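Local coordinates for N utilization substance protein B homolog (Thermotoga maritima, PDB 1TZV) that probably takes part in transcription antitermination of ribosomal RNA operons by binding the boxA antiterminator sequence of the RNA, at residues 26-31 against 50-55; 90-95 against 133-138. All coordinates share one frame; numbering follows the deposited sequence. Where two conformers were deposited one is given.

Contact 1 of 2, residues 26-31 against 50-55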
loop_
_atom_site.group_PDB
_atom_site.type_symbol
_atom_site.label_atom_id
_atom_site.label_comp_id
_atom_site.label_asym_id
_atom_site.label_seq_id
_atom_site.Cartn_x
_atom_site.Cartn_y
_atom_site.Cartn_z
ATOM N N ASP A 26 -5.577 -16.242 -5.716
ATOM C CA ASP A 26 -4.269 -15.623 -5.890
ATOM C C ASP A 26 -4.464 -14.121 -6.054
ATOM O O ASP A 26 -5.240 -13.659 -6.888
ATOM C CB ASP A 26 -3.584 -16.221 -7.135
ATOM C CG ASP A 26 -2.127 -15.770 -7.314
ATOM O OD1 ASP A 26 -1.412 -16.442 -8.093
ATOM O OD2 ASP A 26 -1.681 -14.764 -6.714
ATOM N N LEU A 27 -3.750 -13.357 -5.233
ATOM C CA LEU A 27 -3.819 -11.900 -5.276
ATOM C C LEU A 27 -3.537 -11.396 -6.694
ATOM O O LEU A 27 -4.124 -10.402 -7.143
ATOM C CB LEU A 27 -2.798 -11.311 -4.305
ATOM C CG LEU A 27 -3.176 -9.970 -3.680
ATOM C CD1 LEU A 27 -3.452 -10.155 -2.200
ATOM C CD2 LEU A 27 -2.049 -8.991 -3.872
ATOM N N GLU A 28 -2.637 -12.078 -7.403
ATOM C CA GLU A 28 -2.318 -11.673 -8.768
ATOM C C GLU A 28 -3.524 -11.798 -9.694
ATOM O O GLU A 28 -3.736 -10.943 -10.546
ATOM C CB GLU A 28 -1.170 -12.508 -9.324
ATOM C CG GLU A 28 0.132 -12.286 -8.600
ATOM C CD GLU A 28 1.287 -12.972 -9.303
ATOM O OE1 GLU A 28 1.991 -13.770 -8.653
ATOM O OE2 GLU A 28 1.485 -12.715 -10.515
ATOM N N GLN A 29 -4.316 -12.860 -9.535
ATOM C CA GLN A 29 -5.500 -13.046 -10.368
ATOM C C GLN A 29 -6.545 -11.989 -10.070
ATOM O O GLN A 29 -7.219 -11.483 -10.966
ATOM C CB GLN A 29 -6.102 -14.441 -10.155
ATOM C CG GLN A 29 -5.492 -15.498 -11.058
ATOM C CD GLN A 29 -5.660 -15.161 -12.533
ATOM O OE1 GLN A 29 -6.780 -15.098 -13.045
ATOM N NE2 GLN A 29 -4.546 -14.935 -13.220
ATOM N N ILE A 30 -6.686 -11.649 -8.793
ATOM C CA ILE A 30 -7.636 -10.614 -8.417
ATOM C C ILE A 30 -7.240 -9.293 -9.089
ATOM O O ILE A 30 -8.092 -8.590 -9.605
ATOM C CB ILE A 30 -7.689 -10.442 -6.894
ATOM C CG1 ILE A 30 -8.297 -11.710 -6.275
ATOM C CG2 ILE A 30 -8.513 -9.217 -6.539
ATOM C CD1 ILE A 30 -8.307 -11.719 -4.759
ATOM N N LEU A 31 -5.946 -8.967 -9.094
ATOM C CA LEU A 31 -5.515 -7.726 -9.747
ATOM C C LEU A 31 -5.868 -7.752 -11.234
ATOM O O LEU A 31 -6.294 -6.741 -11.791
ATOM C CB LEU A 31 -4.006 -7.495 -9.582
ATOM C CG LEU A 31 -3.478 -6.265 -10.337
ATOM C CD1 LEU A 31 -4.068 -4.988 -9.739
ATOM C CD2 LEU A 31 -1.968 -6.211 -10.291
ATOM N N TYR A 50 3.958 -4.141 -8.004
ATOM C CA TYR A 50 3.548 -3.863 -6.619
ATOM C C TYR A 50 2.915 -5.092 -5.954
ATOM O O TYR A 50 3.310 -5.499 -4.857
ATOM C CB TYR A 50 2.515 -2.716 -6.565
ATOM C CG TYR A 50 3.064 -1.302 -6.442
ATOM C CD1 TYR A 50 3.880 -0.756 -7.442
ATOM C CD2 TYR A 50 2.728 -0.492 -5.347
ATOM C CE1 TYR A 50 4.331 0.566 -7.357
ATOM C CE2 TYR A 50 3.185 0.826 -5.257
ATOM C CZ TYR A 50 3.971 1.346 -6.263
ATOM O OH TYR A 50 4.346 2.667 -6.197
ATOM N N ILE A 51 1.920 -5.667 -6.617
ATOM C CA ILE A 51 1.232 -6.824 -6.046
ATOM C C ILE A 51 2.186 -7.994 -5.843
ATOM O O ILE A 51 2.158 -8.648 -4.803
ATOM C CB ILE A 51 0.011 -7.198 -6.913
ATOM C CG1 ILE A 51 -1.132 -6.213 -6.618
ATOM C CG2 ILE A 51 -0.422 -8.648 -6.657
ATOM C CD1 ILE A 51 -1.649 -6.233 -5.153
ATOM N N ARG A 52 3.067 -8.255 -6.805
ATOM C CA ARG A 52 4.002 -9.361 -6.618
ATOM C C ARG A 52 4.991 -9.050 -5.504
ATOM O O ARG A 52 5.360 -9.942 -4.735
ATOM C CB ARG A 52 4.719 -9.686 -7.925
ATOM C CG ARG A 52 3.788 -10.426 -8.876
ATOM C CD ARG A 52 4.425 -10.766 -10.206
ATOM N NE ARG A 52 5.494 -11.758 -10.106
ATOM C CZ ARG A 52 6.134 -12.243 -11.171
ATOM N NH1 ARG A 52 5.793 -11.814 -12.376
ATOM N NH2 ARG A 52 7.103 -13.136 -11.029
ATOM N N GLY A 53 5.392 -7.782 -5.400
ATOM C CA GLY A 53 6.321 -7.370 -4.361
ATOM C C GLY A 53 5.729 -7.475 -2.968
ATOM O O GLY A 53 6.399 -7.865 -2.015
ATOM N N ILE A 54 4.453 -7.121 -2.844
ATOM C CA ILE A 54 3.789 -7.200 -1.555
ATOM C C ILE A 54 3.602 -8.674 -1.202
ATOM O O ILE A 54 3.844 -9.081 -0.070
ATOM C CB ILE A 54 2.442 -6.452 -1.604
ATOM C CG1 ILE A 54 2.718 -4.941 -1.731
ATOM C CG2 ILE A 54 1.601 -6.785 -0.365
ATOM C CD1 ILE A 54 1.514 -4.118 -2.171
ATOM N N LYS A 55 3.215 -9.488 -2.179
ATOM C CA LYS A 55 3.022 -10.907 -1.900
ATOM C C LYS A 55 4.327 -11.583 -1.479
ATOM O O LYS A 55 4.351 -12.352 -0.519
ATOM C CB LYS A 55 2.440 -11.618 -3.131
ATOM C CG LYS A 55 2.132 -13.086 -2.876
ATOM C CD LYS A 55 1.204 -13.691 -3.917
ATOM C CE LYS A 55 1.898 -13.959 -5.233
ATOM N NZ LYS A 55 1.053 -14.818 -6.110
#
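Ile51 faces the first turn of helix 27-34 and makes the apolar part of this contact. Its CG1 lies 3.8 Å from CD2 of Leu31. That methyl is brought over by CG of Leu31 standing anti to the backbone N. Leu27 and Leu31 flank Ile51 from two directions, and the side chains of Leu27 and Ile51 also touch helix 5-19, at His19 and Val12 respectively. The CG2 methyl of Ile51 packs against the backbone of Glu28, 4.1 Å from CA. Arg52 comes next and lies at the solvent edge. Its CD sits 3.5 Å from OE2 of Glu28, so the aliphatic part of the chain does the touching. The guanidinium and carboxylate planes are nearly parallel, 12° apart, but OE2 lies well out of the guanidinium plane and no N-H points at it. Lys55 closes the segment with a forked salt bridge. Its NZ donates to OD2 of Asp26 at 2.8 Å and to OE1 of Glu28 at 2.9 Å. At Glu28 it uses the anti lone pair, away from the other oxygen. At Asp26 it arrives on the syn side, 27° out of the carboxylate plane. The opposite face of that plane receives Glu28 N, 2.9 Å from OD2, which is the N-cap bond of the helix. One oxygen thus caps a helix and holds a lysine. With the Glu28 carboxylate cut back to an alanine, Lys55 would probably keep only Asp26 as acidic partner across this contact, and the Arg52 chain would lose its cover on that side. The short segments run nearly antiparallel, at 160° with axes 9.9 Å apart. This is antiparallel helix packing in the all-helical NusB fold, with an apolar inner side and a salt-bridge network at a capped helix start.

Contact 2 of 2, residues 90-95 against 133-138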
loop_
_atom_site.group_PDB
_atom_site.type_symbol
_atom_site.label_atom_id
_atom_site.label_comp_id
_atom_site.label_asym_id
_atom_site.label_seq_id
_atom_site.Cartn_x
_atom_site.Cartn_y
_atom_site.Cartn_z
ATOM N N TYR A 90 5.510 -1.192 1.507
ATOM C CA TYR A 90 6.131 -1.766 0.332
ATOM C C TYR A 90 6.707 -0.641 -0.527
ATOM O O TYR A 90 7.861 -0.695 -0.967
ATOM C CB TYR A 90 5.096 -2.542 -0.498
ATOM C CG TYR A 90 5.608 -2.824 -1.894
ATOM C CD1 TYR A 90 6.569 -3.829 -2.124
ATOM C CD2 TYR A 90 5.268 -1.985 -2.956
ATOM C CE1 TYR A 90 7.179 -3.965 -3.373
ATOM C CE2 TYR A 90 5.879 -2.115 -4.211
ATOM C CZ TYR A 90 6.832 -3.103 -4.397
ATOM O OH TYR A 90 7.487 -3.196 -5.610
ATOM N N GLU A 91 5.906 0.384 -0.791
ATOM C CA GLU A 91 6.350 1.477 -1.633
ATOM C C GLU A 91 7.548 2.208 -1.019
ATOM O O GLU A 91 8.526 2.522 -1.726
ATOM C CB GLU A 91 5.182 2.440 -1.892
ATOM C CG GLU A 91 5.494 3.472 -2.943
ATOM C CD GLU A 91 4.285 4.322 -3.259
ATOM O OE1 GLU A 91 4.123 5.381 -2.616
ATOM O OE2 GLU A 91 3.493 3.932 -4.126
ATOM N N LEU A 92 7.479 2.480 0.272
ATOM C CA LEU A 92 8.570 3.136 1.000
ATOM C C LEU A 92 9.895 2.362 0.852
ATOM O O LEU A 92 10.956 2.934 0.533
ATOM C CB LEU A 92 8.223 3.172 2.483
ATOM C CG LEU A 92 8.188 4.370 3.415
ATOM C CD1 LEU A 92 6.866 4.380 4.180
ATOM C CD2 LEU A 92 9.343 4.258 4.393
ATOM N N LEU A 93 9.844 1.057 1.077
ATOM C CA LEU A 93 11.048 0.237 1.037
ATOM C C LEU A 93 11.580 -0.136 -0.328
ATOM O O LEU A 93 12.804 -0.168 -0.528
ATOM C CB LEU A 93 10.803 -1.071 1.792
ATOM C CG LEU A 93 10.486 -1.002 3.278
ATOM C CD1 LEU A 93 10.036 -2.384 3.746
ATOM C CD2 LEU A 93 11.720 -0.524 4.033
ATOM N N PHE A 94 10.685 -0.396 -1.272
ATOM C CA PHE A 94 11.074 -0.936 -2.566
ATOM C C PHE A 94 10.948 -0.125 -3.823
ATOM O O PHE A 94 11.566 -0.461 -4.842
ATOM C CB PHE A 94 10.319 -2.253 -2.767
ATOM C CG PHE A 94 10.629 -3.285 -1.727
ATOM C CD1 PHE A 94 11.831 -3.980 -1.770
ATOM C CD2 PHE A 94 9.750 -3.540 -0.679
ATOM C CE1 PHE A 94 12.149 -4.916 -0.784
ATOM C CE2 PHE A 94 10.057 -4.472 0.310
ATOM C CZ PHE A 94 11.265 -5.161 0.259
ATOM N N GLU A 95 10.135 0.914 -3.793
ATOM C CA GLU A 95 9.963 1.715 -4.978
ATOM C C GLU A 95 10.838 2.942 -4.816
ATOM O O GLU A 95 10.440 3.951 -4.243
ATOM C CB GLU A 95 8.481 2.058 -5.160
ATOM C CG GLU A 95 7.648 0.797 -5.435
ATOM C CD GLU A 95 7.922 0.193 -6.807
ATOM O OE1 GLU A 95 7.749 -1.022 -6.996
ATOM O OE2 GLU A 95 8.300 0.956 -7.721
ATOM N N GLU A 133 12.658 5.721 10.248
ATOM C CA GLU A 133 13.604 4.695 10.665
ATOM C C GLU A 133 13.959 3.719 9.551
ATOM O O GLU A 133 14.944 2.983 9.676
ATOM C CB GLU A 133 13.052 3.916 11.868
ATOM C CG GLU A 133 12.798 4.809 13.065
ATOM C CD GLU A 133 12.348 4.050 14.293
ATOM O OE1 GLU A 133 11.963 2.872 14.171
ATOM O OE2 GLU A 133 12.370 4.649 15.390
ATOM N N HIS A 134 13.208 3.748 8.452
ATOM C CA HIS A 134 13.419 2.799 7.363
ATOM C C HIS A 134 13.454 3.291 5.950
ATOM O O HIS A 134 13.646 2.495 5.028
ATOM C CB HIS A 134 12.382 1.686 7.477
ATOM C CG HIS A 134 12.557 0.869 8.708
ATOM N ND1 HIS A 134 11.882 1.126 9.882
ATOM C CD2 HIS A 134 13.407 -0.151 8.979
ATOM C CE1 HIS A 134 12.311 0.301 10.823
ATOM N NE2 HIS A 134 13.237 -0.480 10.301
ATOM N N ALA A 135 13.268 4.584 5.743
ATOM C CA ALA A 135 13.343 5.097 4.394
ATOM C C ALA A 135 14.745 4.809 3.861
ATOM O O ALA A 135 15.756 5.076 4.537
ATOM C CB ALA A 135 13.079 6.587 4.388
ATOM N N PRO A 136 14.833 4.251 2.654
ATOM C CA PRO A 136 16.162 3.963 2.105
ATOM C C PRO A 136 16.903 5.266 1.823
ATOM O O PRO A 136 16.297 6.303 1.491
ATOM C CB PRO A 136 15.853 3.152 0.840
ATOM C CG PRO A 136 14.461 3.619 0.460
ATOM C CD PRO A 136 13.762 3.755 1.773
ATOM N N LYS A 137 18.228 5.211 1.958
ATOM C CA LYS A 137 19.045 6.400 1.754
ATOM C C LYS A 137 18.865 7.117 0.415
ATOM O O LYS A 137 19.079 8.317 0.318
ATOM C CB LYS A 137 20.523 6.063 1.992
ATOM C CG LYS A 137 21.074 4.983 1.095
ATOM C CD LYS A 137 22.478 4.587 1.536
ATOM C CE LYS A 137 23.036 3.531 0.612
ATOM N NZ LYS A 137 24.366 3.038 1.082
ATOM N N GLU A 138 18.443 6.404 -0.622
ATOM C CA GLU A 138 18.221 7.056 -1.904
ATOM C C GLU A 138 17.099 8.101 -1.788
ATOM O O GLU A 138 16.948 8.952 -2.658
ATOM C CB GLU A 138 17.854 6.026 -2.980
ATOM C CG GLU A 138 18.790 4.828 -3.040
ATOM C CD GLU A 138 18.504 3.807 -1.954
ATOM O OE1 GLU A 138 17.448 3.151 -2.022
ATOM O OE2 GLU A 138 19.328 3.661 -1.028
#
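This is a small surface contact in which the chain leaving helix 117-134 passes the C-terminal end of helix 79-94. It buries 190 Å² in all and rests on van der Waals touch between Leu92, Leu93 and residues 134-136. Leu92 and Ala135 stand opposite each other, their CA atoms 6.2 Å apart. The CD2 methyl of Leu92 reaches to 4.1 Å from CA of Ala135, so it meets the backbone more closely than the CB methyl. Pro136 presses its ring on the same turn of helix. Its CD carbon lies 3.2 Å from the carbonyl O of Leu92, and its CG is 3.6 Å from that oxygen. Lys139 NZ, just beyond the segment, bonds to the carbonyl oxygens of Leu92 and of Glu95, the first residue past the helical conformation. Leu93 reaches the other way along the tail, with its CD2 3.7 Å from the carbonyl O of His134. That methyl is also 4.1 Å from CB of His134. The side chains of Leu93 and His134 lie side by side and point the same way. Helix 58-66 extends this surface, with Met60 against Leu93 and Leu64 against His134. Farther along the tail, a salt bridge from Glu138 to Lys96 ties it to the residues just after helix 79-94. The arrangement is that of a C-terminal tail folded back over a helix end: an extended link, Ala135 and Pro136, lies on the last turn of helix 79-94 before a short 3-10 segment begins.

Contact 1 closes before contact 2 opens along the chain, and their centres lie 20 Å apart. Contact 1 pairs helices 27-34 and 41-56, whereas contact 2 joins the end of helix 79-94 to the tail after helix 117-134. They share no helix, yet helices 41-56 and 79-94 pack directly against each other. Tyr50 OH is probably hydrogen-bonded to Glu91 OE2, and Ile54 and Gly53 touch the ring of Tyr90. Arg9 of helix 5-19 also pairs with Glu91. The two contacts therefore lie on opposite sides of one helix interface, which connects the N-terminal helices with the C-terminal part of this all-helical RNA-binding protein.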